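Local coordinates for protein alanine racemase (PDB 3C3K) that is of unknown function but has the two-lobed periplasmic binding protein-like fold, also found in the effector-binding part of LacI-type regulators, at residues B[32-35]-B[40-43]; B[128-133]-B[172-177]; B[197-202]-B[214-219]. All blocks are in the same frame, centred on the assembly; numbering follows the deposited sequence.

Interaction 1 of 3, residues B[32-35]-B[40-43]; sequences KTAE and RILL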
loop_
_atom_site.group_PDB
_atom_site.type_symbol
_atom_site.label_atom_id
_atom_site.label_comp_id
_atom_site.label_asym_id
_atom_site.label_seq_id
_atom_site.Cartn_x
_atom_site.Cartn_y
_atom_site.Cartn_z
ATOM N N LYS B 32 -7.862 -7.892 -12.337
ATOM C CA LYS B 32 -8.633 -7.486 -13.511
ATOM C C LYS B 32 -8.713 -8.627 -14.480
ATOM O O LYS B 32 -9.777 -8.934 -14.920
ATOM C CB LYS B 32 -8.009 -6.301 -14.205
ATOM C CG LYS B 32 -8.502 -4.967 -13.633
ATOM C CD LYS B 32 -7.642 -3.880 -14.217
ATOM C CE LYS B 32 -7.756 -3.978 -15.756
ATOM N NZ LYS B 32 -7.248 -2.736 -16.411
ATOM N N THR B 33 -7.580 -9.242 -14.805
ATOM C CA THR B 33 -7.601 -10.362 -15.757
ATOM C C THR B 33 -8.236 -11.597 -15.205
ATOM O O THR B 33 -9.001 -12.226 -15.915
ATOM C CB THR B 33 -6.265 -10.585 -16.452
ATOM O OG1 THR B 33 -5.949 -9.358 -17.137
ATOM C CG2 THR B 33 -6.351 -11.711 -17.491
ATOM N N ALA B 34 -7.946 -11.940 -13.945
ATOM C CA ALA B 34 -8.499 -13.159 -13.337
ATOM C C ALA B 34 -10.018 -13.098 -13.297
ATOM O O ALA B 34 -10.664 -14.073 -13.675
ATOM C CB ALA B 34 -7.881 -13.428 -11.926
ATOM N N GLU B 35 -10.615 -11.943 -12.949
ATOM C CA GLU B 35 -12.035 -11.918 -12.687
ATOM C C GLU B 35 -12.873 -11.873 -13.978
ATOM O O GLU B 35 -14.084 -12.097 -13.917
ATOM C CB GLU B 35 -12.420 -10.770 -11.761
ATOM C CG GLU B 35 -11.683 -10.824 -10.421
ATOM C CD GLU B 35 -12.300 -9.974 -9.300
ATOM O OE1 GLU B 35 -12.552 -8.779 -9.511
ATOM O OE2 GLU B 35 -12.466 -10.488 -8.181
ATOM N N ARG B 40 -11.419 -15.731 -8.803
ATOM C CA ARG B 40 -11.125 -14.780 -7.748
ATOM C C ARG B 40 -9.743 -15.076 -7.129
ATOM O O ARG B 40 -9.136 -16.124 -7.377
ATOM C CB ARG B 40 -12.202 -14.856 -6.639
ATOM C CG ARG B 40 -13.632 -14.837 -7.149
ATOM C CD ARG B 40 -13.916 -13.458 -7.689
ATOM N NE ARG B 40 -15.294 -13.313 -8.117
ATOM C CZ ARG B 40 -15.877 -12.165 -8.431
ATOM N NH1 ARG B 40 -15.205 -11.015 -8.425
ATOM N NH2 ARG B 40 -17.133 -12.192 -8.830
ATOM N N ILE B 41 -9.260 -14.158 -6.312
ATOM C CA ILE B 41 -7.855 -14.129 -5.971
ATOM C C ILE B 41 -7.658 -14.295 -4.469
ATOM O O ILE B 41 -8.298 -13.611 -3.683
ATOM C CB ILE B 41 -7.267 -12.753 -6.445
ATOM C CG1 ILE B 41 -7.350 -12.603 -7.997
ATOM C CG2 ILE B 41 -5.876 -12.537 -5.960
ATOM C CD1 ILE B 41 -6.545 -13.655 -8.731
ATOM N N LEU B 42 -6.778 -15.202 -4.056
ATOM C CA LEU B 42 -6.387 -15.236 -2.650
ATOM C C LEU B 42 -4.951 -14.765 -2.560
ATOM O O LEU B 42 -4.102 -15.162 -3.407
ATOM C CB LEU B 42 -6.504 -16.620 -2.075
ATOM C CG LEU B 42 -7.837 -17.191 -1.628
ATOM C CD1 LEU B 42 -7.559 -18.618 -1.196
ATOM C CD2 LEU B 42 -8.477 -16.376 -0.511
ATOM N N LEU B 43 -4.643 -13.928 -1.577
ATOM C CA LEU B 43 -3.272 -13.432 -1.396
ATOM C C LEU B 43 -2.568 -14.075 -0.215
ATOM O O LEU B 43 -3.184 -14.439 0.763
ATOM C CB LEU B 43 -3.269 -11.911 -1.132
ATOM C CG LEU B 43 -3.955 -11.035 -2.147
ATOM C CD1 LEU B 43 -3.903 -9.639 -1.569
ATOM C CD2 LEU B 43 -3.243 -11.099 -3.539
HETATM O O HOH W 1 -10.820 -11.542 -6.408
#

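Interaction 2 of 3, residues B[128-133]-B[172-177]; sequences ALINHD and KLATFS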
loop_
_atom_site.group_PDB
_atom_site.type_symbol
_atom_site.label_atom_id
_atom_site.label_comp_id
_atom_site.label_asym_id
_atom_site.label_seq_id
_atom_site.Cartn_x
_atom_site.Cartn_y
_atom_site.Cartn_z
ATOM N N ALA B 128 25.152 7.751 -5.276
ATOM C CA ALA B 128 24.966 6.731 -4.220
ATOM C C ALA B 128 23.720 5.916 -4.551
ATOM O O ALA B 128 22.859 6.354 -5.364
ATOM C CB ALA B 128 24.815 7.419 -2.782
ATOM N N LEU B 129 23.647 4.719 -3.962
ATOM C CA LEU B 129 22.523 3.807 -4.101
ATOM C C LEU B 129 21.924 3.505 -2.719
ATOM O O LEU B 129 22.651 3.242 -1.743
ATOM C CB LEU B 129 22.965 2.499 -4.804
ATOM C CG LEU B 129 21.917 1.399 -5.050
ATOM C CD1 LEU B 129 21.052 1.814 -6.308
ATOM C CD2 LEU B 129 22.563 0.042 -5.334
ATOM N N ILE B 130 20.607 3.625 -2.606
ATOM C CA ILE B 130 19.931 3.101 -1.427
ATOM C C ILE B 130 19.302 1.781 -1.919
ATOM O O ILE B 130 18.400 1.791 -2.807
ATOM C CB ILE B 130 18.824 4.064 -0.859
ATOM C CG1 ILE B 130 19.445 5.373 -0.422
ATOM C CG2 ILE B 130 18.108 3.400 0.383
ATOM C CD1 ILE B 130 18.472 6.397 0.109
ATOM N N ASN B 131 19.822 0.663 -1.429
ATOM C CA ASN B 131 19.267 -0.633 -1.826
ATOM C C ASN B 131 18.438 -1.207 -0.651
ATOM O O ASN B 131 18.425 -0.628 0.445
ATOM C CB ASN B 131 20.403 -1.564 -2.298
ATOM C CG ASN B 131 19.931 -2.650 -3.224
ATOM O OD1 ASN B 131 18.736 -2.944 -3.293
ATOM N ND2 ASN B 131 20.875 -3.334 -3.887
ATOM N N HIS B 132 17.735 -2.314 -0.827
ATOM C CA HIS B 132 16.900 -2.750 0.301
ATOM C C HIS B 132 17.204 -4.179 0.720
ATOM O O HIS B 132 18.021 -4.394 1.680
ATOM C CB HIS B 132 15.395 -2.402 0.102
ATOM C CG HIS B 132 14.451 -3.099 1.044
ATOM N ND1 HIS B 132 14.615 -3.102 2.416
ATOM C CD2 HIS B 132 13.310 -3.807 0.805
ATOM C CE1 HIS B 132 13.626 -3.789 2.983
ATOM N NE2 HIS B 132 12.828 -4.236 2.033
ATOM N N ASP B 133 16.632 -5.155 0.036
ATOM C CA ASP B 133 16.733 -6.594 0.452
ATOM C C ASP B 133 17.310 -7.404 -0.702
ATOM O O ASP B 133 16.617 -7.700 -1.682
ATOM C CB ASP B 133 15.312 -7.074 0.772
ATOM C CG ASP B 133 15.205 -8.565 1.184
ATOM O OD1 ASP B 133 16.192 -9.341 1.356
ATOM O OD2 ASP B 133 14.025 -8.940 1.346
ATOM N N LYS B 172 15.165 7.714 4.760
ATOM C CA LYS B 172 15.614 8.916 5.384
ATOM C C LYS B 172 16.880 8.535 6.160
ATOM O O LYS B 172 17.906 9.209 6.040
ATOM C CB LYS B 172 14.478 9.384 6.340
ATOM C CG LYS B 172 14.594 10.747 6.832
ATOM C CD LYS B 172 13.309 11.286 7.501
ATOM C CE LYS B 172 13.715 12.577 8.205
ATOM N NZ LYS B 172 12.527 13.226 8.779
ATOM N N LEU B 173 16.811 7.431 6.899
ATOM C CA LEU B 173 17.970 6.870 7.609
ATOM C C LEU B 173 19.165 6.439 6.697
ATOM O O LEU B 173 20.351 6.754 6.985
ATOM C CB LEU B 173 17.501 5.676 8.404
ATOM C CG LEU B 173 16.455 6.042 9.437
ATOM C CD1 LEU B 173 15.907 4.756 10.137
ATOM C CD2 LEU B 173 17.096 6.959 10.460
ATOM N N ALA B 174 18.873 5.694 5.629
ATOM C CA ALA B 174 19.835 5.448 4.590
ATOM C C ALA B 174 20.497 6.783 4.118
ATOM O O ALA B 174 21.694 6.876 3.954
ATOM C CB ALA B 174 19.153 4.740 3.388
ATOM N N THR B 175 19.710 7.813 3.884
ATOM C CA THR B 175 20.242 9.053 3.424
ATOM C C THR B 175 21.144 9.740 4.454
ATOM O O THR B 175 22.216 10.209 4.113
ATOM C CB THR B 175 19.118 9.970 2.931
ATOM O OG1 THR B 175 18.402 9.276 1.882
ATOM C CG2 THR B 175 19.676 11.286 2.476
ATOM N N PHE B 176 20.712 9.813 5.691
ATOM C CA PHE B 176 21.557 10.406 6.722
ATOM C C PHE B 176 22.895 9.662 6.767
ATOM O O PHE B 176 23.936 10.272 6.769
ATOM C CB PHE B 176 20.838 10.449 8.087
ATOM C CG PHE B 176 19.767 11.540 8.164
ATOM C CD1 PHE B 176 20.070 12.846 7.885
ATOM C CD2 PHE B 176 18.434 11.231 8.467
ATOM C CE1 PHE B 176 19.093 13.812 7.937
ATOM C CE2 PHE B 176 17.474 12.213 8.549
ATOM C CZ PHE B 176 17.777 13.463 8.282
ATOM N N SER B 177 22.868 8.359 6.654
ATOM C CA SER B 177 24.093 7.561 6.666
ATOM C C SER B 177 25.035 7.933 5.521
ATOM O O SER B 177 26.247 7.974 5.735
ATOM C CB SER B 177 23.713 6.092 6.576
ATOM O OG SER B 177 24.881 5.269 6.572
#

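Interaction 3 of 3, residues B[197-202]-B[214-219]; sequences AGAIQA and VAVVGF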
loop_
_atom_site.group_PDB
_atom_site.type_symbol
_atom_site.label_atom_id
_atom_site.label_comp_id
_atom_site.label_asym_id
_atom_site.label_seq_id
_atom_site.Cartn_x
_atom_site.Cartn_y
_atom_site.Cartn_z
ATOM N N ALA B 197 11.381 8.910 -1.467
ATOM C CA ALA B 197 10.587 9.953 -0.809
ATOM C C ALA B 197 11.228 10.314 0.532
ATOM O O ALA B 197 11.213 11.474 0.939
ATOM C CB ALA B 197 9.157 9.495 -0.622
ATOM N N GLY B 198 11.798 9.314 1.200
ATOM C CA GLY B 198 12.509 9.510 2.477
ATOM C C GLY B 198 13.846 10.175 2.229
ATOM O O GLY B 198 14.317 11.014 3.019
ATOM N N ALA B 199 14.466 9.841 1.099
ATOM C CA ALA B 199 15.704 10.535 0.779
ATOM C C ALA B 199 15.459 12.051 0.586
ATOM O O ALA B 199 16.180 12.866 1.147
ATOM C CB ALA B 199 16.399 9.883 -0.391
ATOM N N ILE B 200 14.419 12.410 -0.161
ATOM C CA ILE B 200 14.015 13.788 -0.387
ATOM C C ILE B 200 13.721 14.498 0.953
ATOM O O ILE B 200 14.205 15.611 1.219
ATOM C CB ILE B 200 12.743 13.841 -1.291
ATOM C CG1 ILE B 200 13.096 13.391 -2.717
ATOM C CG2 ILE B 200 12.113 15.248 -1.243
ATOM C CD1 ILE B 200 11.965 13.564 -3.825
ATOM N N GLN B 201 12.989 13.836 1.832
ATOM C CA GLN B 201 12.811 14.386 3.176
ATOM C C GLN B 201 14.103 14.640 3.968
ATOM O O GLN B 201 14.293 15.720 4.537
ATOM C CB GLN B 201 11.903 13.507 4.003
ATOM C CG GLN B 201 11.581 14.229 5.302
ATOM C CD GLN B 201 10.416 13.684 6.057
ATOM O OE1 GLN B 201 10.560 13.234 7.200
ATOM N NE2 GLN B 201 9.228 13.816 5.473
ATOM N N ALA B 202 15.010 13.678 4.037
ATOM C CA ALA B 202 16.283 13.918 4.762
ATOM C C ALA B 202 17.130 15.003 4.102
ATOM O O ALA B 202 17.801 15.834 4.759
ATOM C CB ALA B 202 17.091 12.629 4.793
ATOM N N VAL B 214 21.993 17.769 -4.603
ATOM C CA VAL B 214 21.850 16.317 -4.646
ATOM C C VAL B 214 20.550 15.977 -5.430
ATOM O O VAL B 214 19.437 16.370 -5.067
ATOM C CB VAL B 214 21.780 15.700 -3.277
ATOM C CG1 VAL B 214 21.673 14.150 -3.359
ATOM C CG2 VAL B 214 23.020 16.094 -2.359
ATOM N N ALA B 215 20.730 15.260 -6.524
ATOM C CA ALA B 215 19.664 14.775 -7.377
ATOM C C ALA B 215 19.129 13.496 -6.708
ATOM O O ALA B 215 19.892 12.802 -6.036
ATOM C CB ALA B 215 20.250 14.428 -8.687
ATOM N N VAL B 216 17.850 13.166 -6.895
ATOM C CA VAL B 216 17.241 11.907 -6.411
ATOM C C VAL B 216 16.508 11.219 -7.553
ATOM O O VAL B 216 15.781 11.876 -8.300
ATOM C CB VAL B 216 16.261 12.136 -5.212
ATOM C CG1 VAL B 216 15.724 10.788 -4.661
ATOM C CG2 VAL B 216 16.917 12.947 -4.072
ATOM N N VAL B 217 16.691 9.906 -7.687
ATOM C CA VAL B 217 15.955 9.073 -8.625
ATOM C C VAL B 217 15.410 7.876 -7.846
ATOM O O VAL B 217 16.091 7.302 -6.969
ATOM C CB VAL B 217 16.835 8.613 -9.843
ATOM C CG1 VAL B 217 16.081 7.583 -10.764
ATOM C CG2 VAL B 217 17.312 9.831 -10.617
ATOM N N GLY B 218 14.151 7.552 -8.105
ATOM C CA GLY B 218 13.536 6.358 -7.493
ATOM C C GLY B 218 13.311 5.171 -8.433
ATOM O O GLY B 218 14.021 4.984 -9.419
ATOM N N PHE B 219 12.354 4.311 -8.097
ATOM C CA PHE B 219 12.080 3.125 -8.917
ATOM C C PHE B 219 10.637 2.663 -8.736
ATOM O O PHE B 219 10.150 2.590 -7.619
ATOM C CB PHE B 219 13.076 2.016 -8.603
ATOM C CG PHE B 219 13.483 1.183 -9.796
ATOM C CD1 PHE B 219 12.599 0.264 -10.345
ATOM C CD2 PHE B 219 14.745 1.300 -10.348
ATOM C CE1 PHE B 219 12.959 -0.522 -11.456
ATOM C CE2 PHE B 219 15.139 0.510 -11.485
ATOM C CZ PHE B 219 14.205 -0.419 -12.030
#

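Interaction 1 of 3, residues B[32-35]-B[40-43]
E35 and R40 form a salt bridge. NH1 of R40 donates to OE2 of E35 at 2.8 Å, with an N-H...O angle of 159°. The acceptor lies close to the guanidinium plane, at its edge. On the other side of the bond, NH1 sits above the carboxylate plane. The carboxylate and guanidinium planes stand 87° apart. The R40 side chain leaves the strand away from the helix, and its bend at chi2 (-70°) turns it back to E35. A water holds OE2 a second time: it donates to OE2 of E35 at 2.6 Å and accepts from the backbone N of I41 at 3.0 Å. Deeper in, CB of A34 is pressed against CD1 of I41 at 3.5 Å, a tight carbon contact. The segments belong to helix 21-35 and strand 39-45, the second half of a right-handed beta-alpha-beta unit begun by strand 9-15. That strand runs beside 39-45 in the parallel sheet. L11 touches A34, V13 touches I41, and I30 of the same helix also packs on I41. The other carboxylate oxygen of E35, OE1, is bridged to R52 of the second subunit, and S55 of that subunit lies against R40.

Interaction 2 of 3, residues B[128-133]-B[172-177]
I130 of strand 127-131 meets A174 and T175 of helix 168-179. I130 has the most area buried here, and its CB is directed toward the helix. The methyl of A174 sits over the notch between CG2 and CD1 of I130: CB of A174 is 3.5 Å from I130 CG2, a tight approach, and 3.7 Å from I130 CD1. CG2 stands opposite the backbone N, while CG1 lies beside it (chi1 -62°). The chain then runs on extended (chi2 178°), which brings CD1 to T175 while it still touches A174. There CD1 of I130 lies 3.4 Å from OG1 of T175. This is packing only; the hydroxyl is hydrogen-bonded to the carbonyl O of G171, one turn back in its own helix. I188 of the neighbouring strand 187-190 touches both I130 and T175, and L178 packs on I130 from further along the helix. This is a helix lying on a parallel sheet, in one lobe of a periplasmic binding protein-like fold. No hydrogen bond joins the two segments. Carbon packing of I130 on A174 dominates. The bond to G171 is consistent with the T175 hydroxyl being tolerated against a methyl in a buried contact.

Interaction 3 of 3, residues B[197-202]-B[214-219]
A199 and I200 of helix 193-205 rest on V216 of strand 215-217. Going along the helix, A199 is the first residue to touch, and it points its methyl at the strand. CB of A199 lies 4.4 Å from CG1 of V216, a loose contact. I200 follows. Its CB leaves the helix to one side of the strand, but CG1 swings in beside it. CG1 of I200 is 4.1 Å from CG2 of V216 and 4.2 Å from CG1 of V216, so it faces both branches of the valine. With the chain extended at chi2 (-172°), CD1 continues beyond the valine, and CG1 makes the contact. CB of V216 is directed toward the helix. With CG1 opposite its backbone N (chi1 -176°), it spreads one methyl toward both A199 and I200 and the other toward I200. Q201 and A202 face elsewhere, Q201 to the carbonyl of Q226 of the second subunit and A202 to F176 of helix 168-179. The contact is apolar throughout, with no hydrogen bond between the segments. It joins the last two elements of the beta-alpha-beta unit formed by strand 187-190, helix 193-205 and strand 215-217. Strand 215-217 pairs with 187-190 through backbone bonds of A215 and V217. A215 and V217 face helix 108-121, touching L119, so the strand is packed between that helix and helix 193-205.

In the fold
Interaction 1 belongs to one lobe, built on the six-stranded parallel sheet. Interactions 2 and 3 belong to the other, on the four-stranded one. Interaction 1 is about 35 Å from interaction 2 and about 34 Å from interaction 3, centre to centre, on the opposite side of the chain's centre. Interactions 2 and 3 are about 10 Å apart between centres and touch. Their helices, 168-179 and 193-205, lie side by side on one sheet, with T175 packed on A199. NZ of K172 and OE1 of Q201 lie 2.5 Å apart, a probable hydrogen bond whose length is doubtfully short. Interaction 1 touches the second subunit through E35 and others, interaction 3 through Q201.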